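PDB 2I2X: methyltransferase 1 from Methanosarcina barkeri, which transfers the methyl group of methanol to the cob(I)amide carried by its partner MtaC, the first step of methanogenesis from methanol. Local coordinates for residues H87-Q90 / M91-P95; V101-A104 / Q105-M109; E110-H113 / D114-I118; F150-C153 / A154-A158. One frame throughout, in Å; residues are numbered along the deposited sequence.

Contact 1: H87-Q90 / M91-P95; sequences HVQQ and MSNNP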
loop_
_atom_site.group_PDB
_atom_site.type_symbol
_atom_site.label_atom_id
_atom_site.label_comp_id
_atom_site.label_asym_id
_atom_site.label_seq_id
_atom_site.Cartn_x
_atom_site.Cartn_y
_atom_site.Cartn_z
ATOM N N HIS A 87 19.111 8.078 -2.820
ATOM C CA HIS A 87 19.613 8.601 -4.096
ATOM C C HIS A 87 19.369 7.662 -5.269
ATOM O O HIS A 87 19.712 6.504 -5.198
ATOM C CB HIS A 87 21.103 8.931 -3.985
ATOM C CG HIS A 87 21.393 10.179 -3.210
ATOM N ND1 HIS A 87 22.559 10.896 -3.362
ATOM C CD2 HIS A 87 20.658 10.858 -2.291
ATOM C CE1 HIS A 87 22.541 11.949 -2.562
ATOM N NE2 HIS A 87 21.401 11.948 -1.899
ATOM N N VAL A 88 18.719 8.150 -6.325
ATOM C CA VAL A 88 18.927 7.574 -7.663
ATOM C C VAL A 88 20.392 7.850 -8.026
ATOM O O VAL A 88 20.987 8.811 -7.527
ATOM C CB VAL A 88 18.003 8.186 -8.759
ATOM C CG1 VAL A 88 16.543 7.883 -8.476
ATOM C CG2 VAL A 88 18.246 9.668 -8.904
ATOM N N GLN A 89 20.973 7.035 -8.899
ATOM C CA GLN A 89 22.436 7.063 -9.106
ATOM C C GLN A 89 22.920 8.459 -9.478
ATOM O O GLN A 89 23.992 8.904 -9.018
ATOM C CB GLN A 89 22.878 6.020 -10.140
ATOM C CG GLN A 89 22.280 6.218 -11.553
ATOM C CD GLN A 89 22.988 7.324 -12.375
ATOM O OE1 GLN A 89 24.146 7.712 -12.095
ATOM N NE2 GLN A 89 22.282 7.843 -13.383
ATOM N N GLN A 90 22.113 9.159 -10.274
ATOM C CA GLN A 90 22.510 10.467 -10.773
ATOM C C GLN A 90 22.651 11.508 -9.684
ATOM O O GLN A 90 23.412 12.458 -9.845
ATOM C CB GLN A 90 21.604 10.962 -11.916
ATOM C CG GLN A 90 20.136 11.105 -11.567
ATOM C CD GLN A 90 19.258 9.994 -12.162
ATOM O OE1 GLN A 90 19.487 8.787 -11.957
ATOM N NE2 GLN A 90 18.227 10.411 -12.890
ATOM N N MET A 91 21.962 11.302 -8.562
ATOM C CA MET A 91 22.049 12.229 -7.426
ATOM C C MET A 91 23.364 12.108 -6.663
ATOM O O MET A 91 23.744 13.010 -5.904
ATOM C CB MET A 91 20.897 12.001 -6.461
ATOM C CG MET A 91 19.568 12.485 -7.002
ATOM S SD MET A 91 18.155 11.797 -6.142
ATOM C CE MET A 91 18.367 12.494 -4.493
ATOM N N SER A 92 24.030 10.975 -6.845
ATOM C CA SER A 92 25.250 10.703 -6.126
ATOM C C SER A 92 26.455 10.985 -7.008
ATOM O O SER A 92 27.444 11.522 -6.529
ATOM C CB SER A 92 25.276 9.250 -5.650
ATOM O OG SER A 92 24.332 9.045 -4.637
ATOM N N ASN A 93 26.349 10.614 -8.289
ATOM C CA ASN A 93 27.378 10.873 -9.299
ATOM C C ASN A 93 27.595 12.349 -9.573
ATOM O O ASN A 93 28.694 12.756 -9.926
ATOM C CB ASN A 93 27.086 10.114 -10.591
ATOM C CG ASN A 93 27.367 8.617 -10.462
ATOM O OD1 ASN A 93 28.472 8.207 -10.098
ATOM N ND2 ASN A 93 26.357 7.798 -10.736
ATOM N N ASN A 94 26.548 13.146 -9.373
ATOM C CA ASN A 94 26.635 14.605 -9.394
ATOM C C ASN A 94 26.252 15.107 -8.021
ATOM O O ASN A 94 25.070 15.384 -7.761
ATOM C CB ASN A 94 25.694 15.195 -10.443
ATOM C CG ASN A 94 25.817 14.499 -11.789
ATOM O OD1 ASN A 94 26.773 14.736 -12.541
ATOM N ND2 ASN A 94 24.860 13.616 -12.097
ATOM N N PRO A 95 27.238 15.216 -7.120
ATOM C CA PRO A 95 26.917 15.596 -5.731
ATOM C C PRO A 95 25.896 16.746 -5.552
ATOM O O PRO A 95 25.056 16.682 -4.654
ATOM C CB PRO A 95 28.283 15.960 -5.139
ATOM C CG PRO A 95 29.240 15.103 -5.916
ATOM C CD PRO A 95 28.681 14.985 -7.314
#
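His87 and Ser92 meet at the start of the short helix 89-93, which follows barrel strand 80-86 in the TIM barrel and leads into helix 95-116. The polar contacts come first. ND1 of His87 lies 2.9 Å from OG of Ser92 in a hydrogen bond made at the ring edge; that hydroxyl is also bonded to the backbone N of Gly127, so it links the loop after strand 119-126 to the imidazole. Backbone bonds wind the turn: Met91 N reaches Val88 O, and Gln89 O accepts from both Ser92 N and Asn93 N. One turn on, the side chains of Gln89 and Asn93 cross at about a right angle, their amide planes turned 44° from each other, with Asn93 ND2 2.6 Å from Gln89 OE1 and in the plane of that carbonyl. Gln89 can bring its amide back over the helix because its chain is bent at chi2 (79°).

The apolar contacts gather on Met91. Its CB sits over one face of the His87 ring, 4.0 Å from the centroid, as a CH-pi contact, while CE approaches CD2 of His87 at 3.6 Å. SD packs on Val88 CG2 at 3.5 Å, and Leu58 and Tyr62 of helix 55-76 lie against the same methionine. Were an alanine to stand here in place of His87, Ser92 OG would probably keep Gly127 but lose the imidazole, and a gap would open beside the methionine. Asn94, where the helix ends, donates twice to Gln90 O, from its backbone N and from ND2, the latter 2.9 Å away on a lone pair.

Contact 2: V101-A104 / Q105-M109; sequences VAHA and QKTIM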
loop_
_atom_site.group_PDB
_atom_site.type_symbol
_atom_site.label_atom_id
_atom_site.label_comp_id
_atom_site.label_asym_id
_atom_site.label_seq_id
_atom_site.Cartn_x
_atom_site.Cartn_y
_atom_site.Cartn_z
ATOM N N VAL A 101 18.206 18.452 -4.053
ATOM C CA VAL A 101 17.033 17.741 -3.574
ATOM C C VAL A 101 16.934 17.880 -2.045
ATOM O O VAL A 101 15.869 18.184 -1.506
ATOM C CB VAL A 101 17.032 16.264 -4.004
ATOM C CG1 VAL A 101 15.883 15.506 -3.328
ATOM C CG2 VAL A 101 16.963 16.144 -5.530
ATOM N N ALA A 102 18.057 17.704 -1.361
ATOM C CA ALA A 102 18.076 17.810 0.096
ATOM C C ALA A 102 17.541 19.162 0.496
ATOM O O ALA A 102 16.754 19.278 1.432
ATOM C CB ALA A 102 19.496 17.619 0.647
ATOM N N HIS A 103 17.956 20.189 -0.232
ATOM C CA HIS A 103 17.601 21.547 0.143
ATOM C C HIS A 103 16.117 21.816 -0.106
ATOM O O HIS A 103 15.439 22.437 0.708
ATOM C CB HIS A 103 18.498 22.575 -0.570
ATOM C CG HIS A 103 18.354 23.958 -0.027
ATOM N ND1 HIS A 103 17.424 24.855 -0.516
ATOM C CD2 HIS A 103 18.991 24.588 0.993
ATOM C CE1 HIS A 103 17.512 25.984 0.169
ATOM N NE2 HIS A 103 18.449 25.845 1.094
ATOM N N ALA A 104 15.618 21.334 -1.229
ATOM C CA ALA A 104 14.241 21.556 -1.570
ATOM C C ALA A 104 13.323 20.843 -0.585
ATOM O O ALA A 104 12.294 21.409 -0.196
ATOM C CB ALA A 104 13.975 21.110 -2.984
ATOM N N GLN A 105 13.694 19.617 -0.180
ATOM C CA GLN A 105 12.927 18.835 0.822
ATOM C C GLN A 105 12.901 19.517 2.194
ATOM O O GLN A 105 11.823 19.713 2.768
ATOM C CB GLN A 105 13.474 17.416 0.955
ATOM C CG GLN A 105 13.332 16.557 -0.287
ATOM C CD GLN A 105 13.540 15.075 -0.001
ATOM O OE1 GLN A 105 12.581 14.345 0.287
ATOM N NE2 GLN A 105 14.777 14.614 -0.105
ATOM N N LYS A 106 14.075 19.906 2.705
ATOM C CA LYS A 106 14.165 20.546 4.032
ATOM C C LYS A 106 13.377 21.853 4.128
ATOM O O LYS A 106 12.811 22.169 5.196
ATOM C CB LYS A 106 15.622 20.793 4.465
ATOM C CG LYS A 106 15.771 21.029 5.976
ATOM C CD LYS A 106 15.144 19.812 6.716
ATOM C CE LYS A 106 15.579 19.702 8.126
ATOM N NZ LYS A 106 17.012 19.240 8.242
ATOM N N THR A 107 13.355 22.608 3.027
ATOM C CA THR A 107 12.639 23.877 2.965
ATOM C C THR A 107 11.152 23.638 3.282
ATOM O O THR A 107 10.576 24.321 4.122
ATOM C CB THR A 107 12.817 24.587 1.578
ATOM O OG1 THR A 107 14.209 24.879 1.330
ATOM C CG2 THR A 107 11.985 25.874 1.502
ATOM N N ILE A 108 10.549 22.654 2.621
ATOM C CA ILE A 108 9.148 22.322 2.865
ATOM C C ILE A 108 8.946 21.813 4.305
ATOM O O ILE A 108 7.995 22.234 4.993
ATOM C CB ILE A 108 8.644 21.299 1.838
ATOM C CG1 ILE A 108 8.530 21.970 0.461
ATOM C CG2 ILE A 108 7.358 20.629 2.305
ATOM C CD1 ILE A 108 8.626 21.005 -0.702
ATOM N N MET A 109 9.856 20.951 4.758
ATOM C CA MET A 109 9.784 20.364 6.095
ATOM C C MET A 109 9.800 21.443 7.144
ATOM O O MET A 109 9.077 21.338 8.144
ATOM C CB MET A 109 10.928 19.359 6.345
ATOM C CG MET A 109 10.835 18.080 5.515
ATOM S SD MET A 109 12.224 16.959 5.817
ATOM C CE MET A 109 12.191 16.071 4.283
#
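Val101 and Gln105 lie side by side, one turn apart on the inner face of helix 95-116, pointing the same way. Gln105 starts with CB 3.5 Å from Val101 O, the carbonyl to which its own backbone N is bonded. CG, anti to the carbonyl carbon of its residue (chi1 -65°), stays alongside that oxygen at 3.3 Å from Val101 O. The chain then runs on extended, so that CD passes 4.1 Å from Val101 CG1 and NE2 ends 3.5 Å from the same methyl. At the tip, NE2 is hydrogen-bonded to Thr85 OG1 of strand 80-86, and OE1 makes a weak bond with Thr66 OG1 of helix 55-76.

On another side of the helix, His103 O takes two donors from Thr107, its backbone N and its hydroxyl, which arrive from opposite faces of the carbonyl plane. Thr107 OG1 is 2.8 Å from His103 O. The same OG1 stands 3.7 Å from CE1 of the His103 ring, approaching it obliquely. The chemistry divides by face: the exposed threonine hydroxyl is satisfied within its own helix, whereas the buried glutamine lays its CB and CG by the Val101 carbonyl and its amide beside the valine methyl, using that amide mainly on Thr85 of the barrel strand.

Contact 3: E110-H113 / D114-I118; sequences EKYH and DEYGI
The last turns of helix 95-116, which end at Gly117 before barrel strand 119-126, bring His113 against Gly117 and Ile118. Gly117 N donates to His113 O at 2.8 Å, and the glycine's positive phi (70°) turns the chain out of the helix. The His113 ring lies beside this exit: its CG is anti to the backbone N (chi1 174°), which sets CD2 in edge-on contact with Ile118 O, 3.0 Å away. NE2 of the same ring is 3.1 Å from a water, which donates to Gly117 O, bridging side chain and turn. A leucine in place of His113 would probably leave that water without its imidazole mate and the Ile118 carbonyl without the ring edge beside it.

One turn apart on another face, Tyr112 and Tyr116 run side by side. Their rings are nearly parallel yet slid apart, barely overlapping, and touch where Tyr112 CD2 meets Tyr116 CE2 at 3.5 Å. Tyr112 OH is bonded to Glu71 of helix 55-76, while Tyr116 packs on Leu234 of the second copy of this protein and on Leu20 of a further chain. The bond from Gly117 to His113, with the left-handed glycine just past the last turn, is typical of a glycine-terminated helix C-terminus.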
loop_
_atom_site.group_PDB
_atom_site.type_symbol
_atom_site.label_atom_id
_atom_site.label_comp_id
_atom_site.label_asym_id
_atom_site.label_seq_id
_atom_site.Cartn_x
_atom_site.Cartn_y
_atom_site.Cartn_z
ATOM N N GLU A 110 10.607 22.482 6.916
ATOM C CA GLU A 110 10.665 23.668 7.817
ATOM C C GLU A 110 9.356 24.421 7.831
ATOM O O GLU A 110 8.860 24.761 8.902
ATOM C CB GLU A 110 11.798 24.620 7.452
ATOM C CG GLU A 110 13.138 24.178 8.031
ATOM C CD GLU A 110 14.388 24.583 7.208
ATOM O OE1 GLU A 110 14.304 25.015 6.041
ATOM O OE2 GLU A 110 15.491 24.438 7.758
ATOM N N LYS A 111 8.786 24.668 6.657
ATOM C CA LYS A 111 7.514 25.352 6.602
ATOM C C LYS A 111 6.460 24.622 7.491
ATOM O O LYS A 111 5.741 25.277 8.256
ATOM C CB LYS A 111 7.053 25.551 5.142
ATOM C CG LYS A 111 5.683 26.276 4.985
ATOM C CD LYS A 111 5.026 26.123 3.581
ATOM C CE LYS A 111 3.454 26.340 3.591
ATOM N NZ LYS A 111 2.619 25.055 3.714
ATOM N N TYR A 112 6.403 23.283 7.420
ATOM C CA TYR A 112 5.439 22.509 8.202
ATOM C C TYR A 112 5.779 22.496 9.671
ATOM O O TYR A 112 4.886 22.608 10.512
ATOM C CB TYR A 112 5.297 21.071 7.693
ATOM C CG TYR A 112 4.337 20.949 6.551
ATOM C CD1 TYR A 112 4.742 21.245 5.243
ATOM C CD2 TYR A 112 2.998 20.568 6.772
ATOM C CE1 TYR A 112 3.867 21.155 4.188
ATOM C CE2 TYR A 112 2.100 20.486 5.718
ATOM C CZ TYR A 112 2.548 20.772 4.423
ATOM O OH TYR A 112 1.683 20.683 3.360
ATOM N N HIS A 113 7.065 22.343 9.982
ATOM C CA HIS A 113 7.495 22.357 11.377
ATOM C C HIS A 113 7.166 23.721 12.021
ATOM O O HIS A 113 6.659 23.756 13.141
ATOM C CB HIS A 113 8.976 21.982 11.525
ATOM C CG HIS A 113 9.501 22.118 12.927
ATOM N ND1 HIS A 113 10.372 23.123 13.305
ATOM C CD2 HIS A 113 9.253 21.391 14.049
ATOM C CE1 HIS A 113 10.644 23.003 14.595
ATOM N NE2 HIS A 113 9.980 21.959 15.069
ATOM N N ASP A 114 7.415 24.819 11.304
ATOM C CA ASP A 114 7.115 26.158 11.813
ATOM C C ASP A 114 5.623 26.375 12.080
ATOM O O ASP A 114 5.260 26.874 13.147
ATOM C CB ASP A 114 7.675 27.256 10.900
ATOM C CG ASP A 114 9.210 27.269 10.856
ATOM O OD1 ASP A 114 9.863 26.760 11.798
ATOM O OD2 ASP A 114 9.781 27.805 9.873
ATOM N N GLU A 115 4.771 25.983 11.136
ATOM C CA GLU A 115 3.319 26.127 11.286
ATOM C C GLU A 115 2.668 25.243 12.332
ATOM O O GLU A 115 1.854 25.726 13.127
ATOM C CB GLU A 115 2.622 25.819 9.986
ATOM C CG GLU A 115 2.221 27.034 9.220
ATOM C CD GLU A 115 0.781 26.924 8.755
ATOM O OE1 GLU A 115 -0.128 27.307 9.549
ATOM O OE2 GLU A 115 0.585 26.450 7.596
ATOM N N TYR A 116 2.998 23.950 12.320
ATOM C CA TYR A 116 2.271 22.997 13.133
ATOM C C TYR A 116 3.053 22.424 14.313
ATOM O O TYR A 116 2.457 21.819 15.193
ATOM C CB TYR A 116 1.792 21.840 12.259
ATOM C CG TYR A 116 0.990 22.208 11.015
ATOM C CD1 TYR A 116 -0.392 22.423 11.084
ATOM C CD2 TYR A 116 1.610 22.310 9.770
ATOM C CE1 TYR A 116 -1.135 22.749 9.937
ATOM C CE2 TYR A 116 0.885 22.620 8.622
ATOM C CZ TYR A 116 -0.491 22.845 8.716
ATOM O OH TYR A 116 -1.205 23.156 7.581
ATOM N N GLY A 117 4.385 22.580 14.321
ATOM C CA GLY A 117 5.243 21.937 15.335
ATOM C C GLY A 117 5.402 20.413 15.248
ATOM O O GLY A 117 5.747 19.774 16.233
ATOM N N ILE A 118 5.149 19.825 14.076
ATOM C CA ILE A 118 5.435 18.430 13.840
ATOM C C ILE A 118 6.965 18.223 13.799
ATOM O O ILE A 118 7.680 18.989 13.162
ATOM C CB ILE A 118 4.790 17.945 12.501
ATOM C CG1 ILE A 118 5.103 16.469 12.244
ATOM C CG2 ILE A 118 5.208 18.837 11.306
ATOM C CD1 ILE A 118 4.332 15.879 11.088
HETATM O O HOH W 1 8.421 20.574 17.319
#

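Contact 4: F150-C153 / A154-A158; sequences FEQC and AENGA
Cys153 and Ala158 meet where helix 143-155 ends and the chain turns toward strand 160-163. Cys153 O accepts from two backbone donors, the amides of residues 156 and 158, which come from opposite faces of its plane. The bond from Ala158 N to Cys153 O, 3.0 Å long, closes a pi-turn. Gly157 lies within this turn with a phi of 126°, at which any side chain would collide with the Asn156 carbonyl oxygen. The CB atoms also meet, 4.1 Å from Cys153 CB to Ala158 CB, while SG of Cys153 lies toward the His87 ring.

Along the outer side, the acidic chains of Glu151 and Glu155 run side by side, both extended beyond CG. Glu151 has an unusual first torsion (chi1 111°), and its OE1 comes within 3.8 Å of Glu155 OE2, with the carboxylate planes steeply inclined to each other. The salt bridge from Glu151 OE1 to Lys209 probably offsets this like-charge approach. Gln152 instead doubles back at chi2 (-67°), bringing its NE2 to a distant 3.8 Å from Glu155 OE1, its amide almost perpendicular to that carboxylate. On the buried side, Ala154 CB rests 3.2 Å from Phe150 O.

The segment belongs to the beta-alpha-beta unit of strand 119-126, helix 143-155 and strand 160-163. Phe150 reaches Ile126, Leu161 and Val163 of these strands, Glu151 and Ala154 lean on helix 181-210, and Gln152 and Asn156 touch the start of helix 95-116.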
loop_
_atom_site.group_PDB
_atom_site.type_symbol
_atom_site.label_atom_id
_atom_site.label_comp_id
_atom_site.label_asym_id
_atom_site.label_seq_id
_atom_site.Cartn_x
_atom_site.Cartn_y
_atom_site.Cartn_z
ATOM N N PHE A 150 28.138 12.772 0.310
ATOM C CA PHE A 150 27.770 12.812 1.715
ATOM C C PHE A 150 27.894 14.234 2.211
ATOM O O PHE A 150 26.996 14.737 2.856
ATOM C CB PHE A 150 28.637 11.897 2.593
ATOM C CG PHE A 150 28.323 10.440 2.472
ATOM C CD1 PHE A 150 27.268 9.869 3.198
ATOM C CD2 PHE A 150 29.113 9.613 1.663
ATOM C CE1 PHE A 150 26.975 8.511 3.099
ATOM C CE2 PHE A 150 28.824 8.232 1.549
ATOM C CZ PHE A 150 27.740 7.689 2.269
ATOM N N GLU A 151 28.988 14.910 1.918
ATOM C CA GLU A 151 29.119 16.197 2.574
ATOM C C GLU A 151 28.247 17.322 1.991
ATOM O O GLU A 151 27.807 18.211 2.714
ATOM C CB GLU A 151 30.577 16.571 2.806
ATOM C CG GLU A 151 31.131 17.693 2.034
ATOM C CD GLU A 151 32.599 17.926 2.430
ATOM O OE1 GLU A 151 32.853 18.638 3.442
ATOM O OE2 GLU A 151 33.484 17.376 1.729
ATOM N N GLN A 152 27.971 17.245 0.692
ATOM C CA GLN A 152 27.125 18.224 0.048
ATOM C C GLN A 152 25.691 18.107 0.541
ATOM O O GLN A 152 25.060 19.131 0.822
ATOM C CB GLN A 152 27.190 18.098 -1.466
ATOM C CG GLN A 152 28.494 18.587 -2.067
ATOM C CD GLN A 152 28.647 20.066 -1.906
ATOM O OE1 GLN A 152 27.741 20.835 -2.267
ATOM N NE2 GLN A 152 29.790 20.493 -1.341
ATOM N N CYS A 153 25.191 16.870 0.664
ATOM C CA CYS A 153 23.842 16.629 1.181
ATOM C C CYS A 153 23.759 17.039 2.628
ATOM O O CYS A 153 22.730 17.564 3.084
ATOM C CB CYS A 153 23.463 15.168 1.062
ATOM S SG CYS A 153 23.205 14.692 -0.640
ATOM N N ALA A 154 24.859 16.828 3.349
ATOM C CA ALA A 154 24.900 17.151 4.771
ATOM C C ALA A 154 24.939 18.647 4.980
ATOM O O ALA A 154 24.553 19.136 6.018
ATOM C CB ALA A 154 26.083 16.504 5.416
ATOM N N GLU A 155 25.407 19.378 3.983
ATOM C CA GLU A 155 25.519 20.817 4.097
ATOM C C GLU A 155 24.254 21.501 3.647
ATOM O O GLU A 155 24.109 22.703 3.838
ATOM C CB GLU A 155 26.721 21.329 3.295
ATOM C CG GLU A 155 27.975 21.403 4.160
ATOM C CD GLU A 155 29.291 21.555 3.377
ATOM O OE1 GLU A 155 29.300 21.860 2.153
ATOM O OE2 GLU A 155 30.340 21.365 4.018
ATOM N N ASN A 156 23.327 20.730 3.078
ATOM C CA ASN A 156 22.167 21.287 2.406
ATOM C C ASN A 156 20.824 20.748 2.862
ATOM O O ASN A 156 19.848 20.831 2.128
ATOM C CB ASN A 156 22.338 21.105 0.904
ATOM C CG ASN A 156 23.333 22.096 0.315
ATOM O OD1 ASN A 156 24.503 21.771 0.082
ATOM N ND2 ASN A 156 22.873 23.323 0.093
ATOM N N GLY A 157 20.772 20.189 4.065
ATOM C CA GLY A 157 19.498 19.793 4.658
ATOM C C GLY A 157 19.338 18.354 5.147
ATOM O O GLY A 157 18.413 18.075 5.931
ATOM N N ALA A 158 20.217 17.443 4.700
ATOM C CA ALA A 158 20.176 16.078 5.215
ATOM C C ALA A 158 20.620 16.033 6.670
ATOM O O ALA A 158 21.626 16.630 7.041
ATOM C CB ALA A 158 20.968 15.113 4.349
#

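Contacts 2 and 3 are successive parts of helix 95-116, contact 1 is the short helix before it, and contact 4 ends the next barrel helix. The first, second and fourth touch: Met91 CE packs on Val101 CB, His87 CE1 meets Cys153 SG, and Lys106 NZ, salt-bridged to Asp159, probably bonds Gly157 O. Each has a buried face, and in contacts 1 and 2 polar groups are buried there too, satisfied by His87 and Gly127 and by Thr85. Contact 3 is more exposed, ends in a water-bridged turn and borders other chains. In contact 1 the side chain of Gln89 is about 6 Å from the bound corrinoid, whereas contacts 2 and 3 lie away from the annotated sites.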